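Putative nucleoprotein (Infectious salmon anemia virus, PDB 4EWC) encapsidates the negative-strand viral RNA, protecting it from nucleases and forming the ribonucleoprotein that serves as template for transcription and replication. Local coordinates at residues T160-I165 against N227-A232. Numbering follows the deposited sequence.
Sequences TFFSAI and NDLKAA
F161 drives its ring against the side of helix 226-236, meeting D228, L229 and A232. Its CB points at that helix, and CG lies anti to the backbone N (chi1 -172°), which carries the ring out to the backbone of D228 and L229. From CG outward one face is taken up by L229: methyl CD1 stands 4.0 Å from the centroid of the F161 ring, 6° off the normal, a CH-pi contact almost straight over the centre. Farther along, CD2 of F161 comes to 4.2 Å from CB of A232, one turn along the helix from D228. CE2 of F161 sits 3.4 Å from the backbone N of L229 and 3.6 Å from CB of D228, which lies at the ring edge, in plane. At the tip, CZ of F161 rests 3.9 Å from CB of L229.

The other methyl of L229, CD2, reaches CZ of F162 at 4.0 Å, so the leucine fork bridges both phenylalanines. F162 in turn receives CD1 of F161 over one ring face. No hydrogen bond crosses; this is mainly apolar packing between helix 142-162 and helix 226-236. Helix 174-188 packs against two of these side chains: F162 lies on I180 and I183, and L229 on I183 and A187. The side-chain OD1 of N225, just after strand 219-224, accepts a hydrogen bond from the backbone N of D228.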
loop_
_atom_site.group_PDB
_atom_site.type_symbol
_atom_site.label_atom_id
_atom_site.label_comp_id
_atom_site.label_asym_id
_atom_site.label_seq_id
_atom_site.Cartn_x
_atom_site.Cartn_y
_atom_site.Cartn_z
ATOM N N THR A 160 -41.328 7.205 -0.095
ATOM C CA THR A 160 -42.643 7.798 -0.284
ATOM C C THR A 160 -42.706 9.298 0.009
ATOM O O THR A 160 -43.246 10.092 -0.783
ATOM C CB THR A 160 -43.686 7.045 0.546
ATOM O OG1 THR A 160 -43.978 5.796 -0.098
ATOM C CG2 THR A 160 -44.962 7.858 0.714
ATOM N N PHE A 161 -42.153 9.689 1.144
ATOM C CA PHE A 161 -42.101 11.098 1.504
ATOM C C PHE A 161 -41.405 11.915 0.429
ATOM O O PHE A 161 -41.936 12.933 -0.017
ATOM C CB PHE A 161 -41.409 11.296 2.848
ATOM C CG PHE A 161 -41.503 12.703 3.368
ATOM C CD1 PHE A 161 -40.640 13.689 2.903
ATOM C CD2 PHE A 161 -42.447 13.050 4.322
ATOM C CE1 PHE A 161 -40.719 14.982 3.380
ATOM C CE2 PHE A 161 -42.527 14.347 4.797
ATOM C CZ PHE A 161 -41.662 15.310 4.323
ATOM N N PHE A 162 -40.239 11.464 -0.015
ATOM C CA PHE A 162 -39.445 12.285 -0.932
ATOM C C PHE A 162 -39.871 12.244 -2.395
ATOM O O PHE A 162 -39.315 12.949 -3.222
ATOM C CB PHE A 162 -37.942 12.038 -0.728
ATOM C CG PHE A 162 -37.438 12.608 0.562
ATOM C CD1 PHE A 162 -36.976 13.913 0.618
ATOM C CD2 PHE A 162 -37.485 11.862 1.741
ATOM C CE1 PHE A 162 -36.529 14.451 1.819
ATOM C CE2 PHE A 162 -37.058 12.396 2.942
ATOM C CZ PHE A 162 -36.575 13.687 2.981
ATOM N N SER A 163 -40.875 11.424 -2.682
ATOM C CA SER A 163 -41.474 11.315 -4.015
ATOM C C SER A 163 -42.338 12.531 -4.276
ATOM O O SER A 163 -42.717 12.810 -5.417
ATOM C CB SER A 163 -42.346 10.081 -4.093
ATOM O OG SER A 163 -41.576 8.914 -3.922
ATOM N N ALA A 164 -42.663 13.231 -3.190
ATOM C CA ALA A 164 -43.394 14.481 -3.247
ATOM C C ALA A 164 -42.445 15.585 -3.679
ATOM O O ALA A 164 -42.853 16.575 -4.262
ATOM C CB ALA A 164 -43.968 14.809 -1.893
ATOM N N ILE A 165 -41.166 15.395 -3.398
ATOM C CA ILE A 165 -40.192 16.472 -3.455
ATOM C C ILE A 165 -39.195 16.266 -4.584
ATOM O O ILE A 165 -38.735 17.223 -5.196
ATOM C CB ILE A 165 -39.423 16.532 -2.119
ATOM C CG1 ILE A 165 -40.370 16.919 -0.991
ATOM C CG2 ILE A 165 -38.303 17.531 -2.189
ATOM C CD1 ILE A 165 -41.067 18.257 -1.233
ATOM N N ASN A 227 -41.799 18.819 10.241
ATOM C CA ASN A 227 -42.873 18.188 11.028
ATOM C C ASN A 227 -43.485 17.005 10.297
ATOM O O ASN A 227 -43.718 15.951 10.886
ATOM C CB ASN A 227 -43.995 19.166 11.359
ATOM C CG ASN A 227 -43.526 20.316 12.201
ATOM O OD1 ASN A 227 -42.328 20.488 12.422
ATOM N ND2 ASN A 227 -44.469 21.127 12.669
ATOM N N ASP A 228 -43.761 17.190 9.015
ATOM C CA ASP A 228 -44.266 16.090 8.222
ATOM C C ASP A 228 -43.243 14.965 8.235
ATOM O O ASP A 228 -43.588 13.802 8.448
ATOM C CB ASP A 228 -44.574 16.522 6.782
ATOM C CG ASP A 228 -45.651 17.573 6.710
ATOM O OD1 ASP A 228 -46.333 17.803 7.729
ATOM O OD2 ASP A 228 -45.821 18.179 5.627
ATOM N N LEU A 229 -41.980 15.325 8.028
ATOM C CA LEU A 229 -40.919 14.327 7.988
ATOM C C LEU A 229 -40.769 13.586 9.314
ATOM O O LEU A 229 -40.546 12.380 9.335
ATOM C CB LEU A 229 -39.589 14.951 7.570
ATOM C CG LEU A 229 -38.498 13.879 7.428
ATOM C CD1 LEU A 229 -39.015 12.694 6.591
ATOM C CD2 LEU A 229 -37.182 14.437 6.859
ATOM N N LYS A 230 -40.890 14.317 10.414
ATOM C CA LYS A 230 -40.765 13.739 11.736
ATOM C C LYS A 230 -41.916 12.774 12.015
ATOM O O LYS A 230 -41.700 11.627 12.392
ATOM C CB LYS A 230 -40.738 14.853 12.780
ATOM C CG LYS A 230 -40.722 14.355 14.198
ATOM C CD LYS A 230 -40.927 15.484 15.165
ATOM C CE LYS A 230 -40.616 14.999 16.580
ATOM N NZ LYS A 230 -40.668 16.086 17.593
ATOM N N ALA A 231 -43.137 13.259 11.815
ATOM C CA ALA A 231 -44.357 12.472 12.010
ATOM C C ALA A 231 -44.385 11.190 11.178
ATOM O O ALA A 231 -44.799 10.135 11.669
ATOM C CB ALA A 231 -45.599 13.329 11.710
ATOM N N ALA A 232 -43.941 11.299 9.928
ATOM C CA ALA A 232 -43.883 10.173 9.013
ATOM C C ALA A 232 -42.904 9.133 9.531
ATOM O O ALA A 232 -43.192 7.929 9.559
ATOM C CB ALA A 232 -43.467 10.648 7.628
#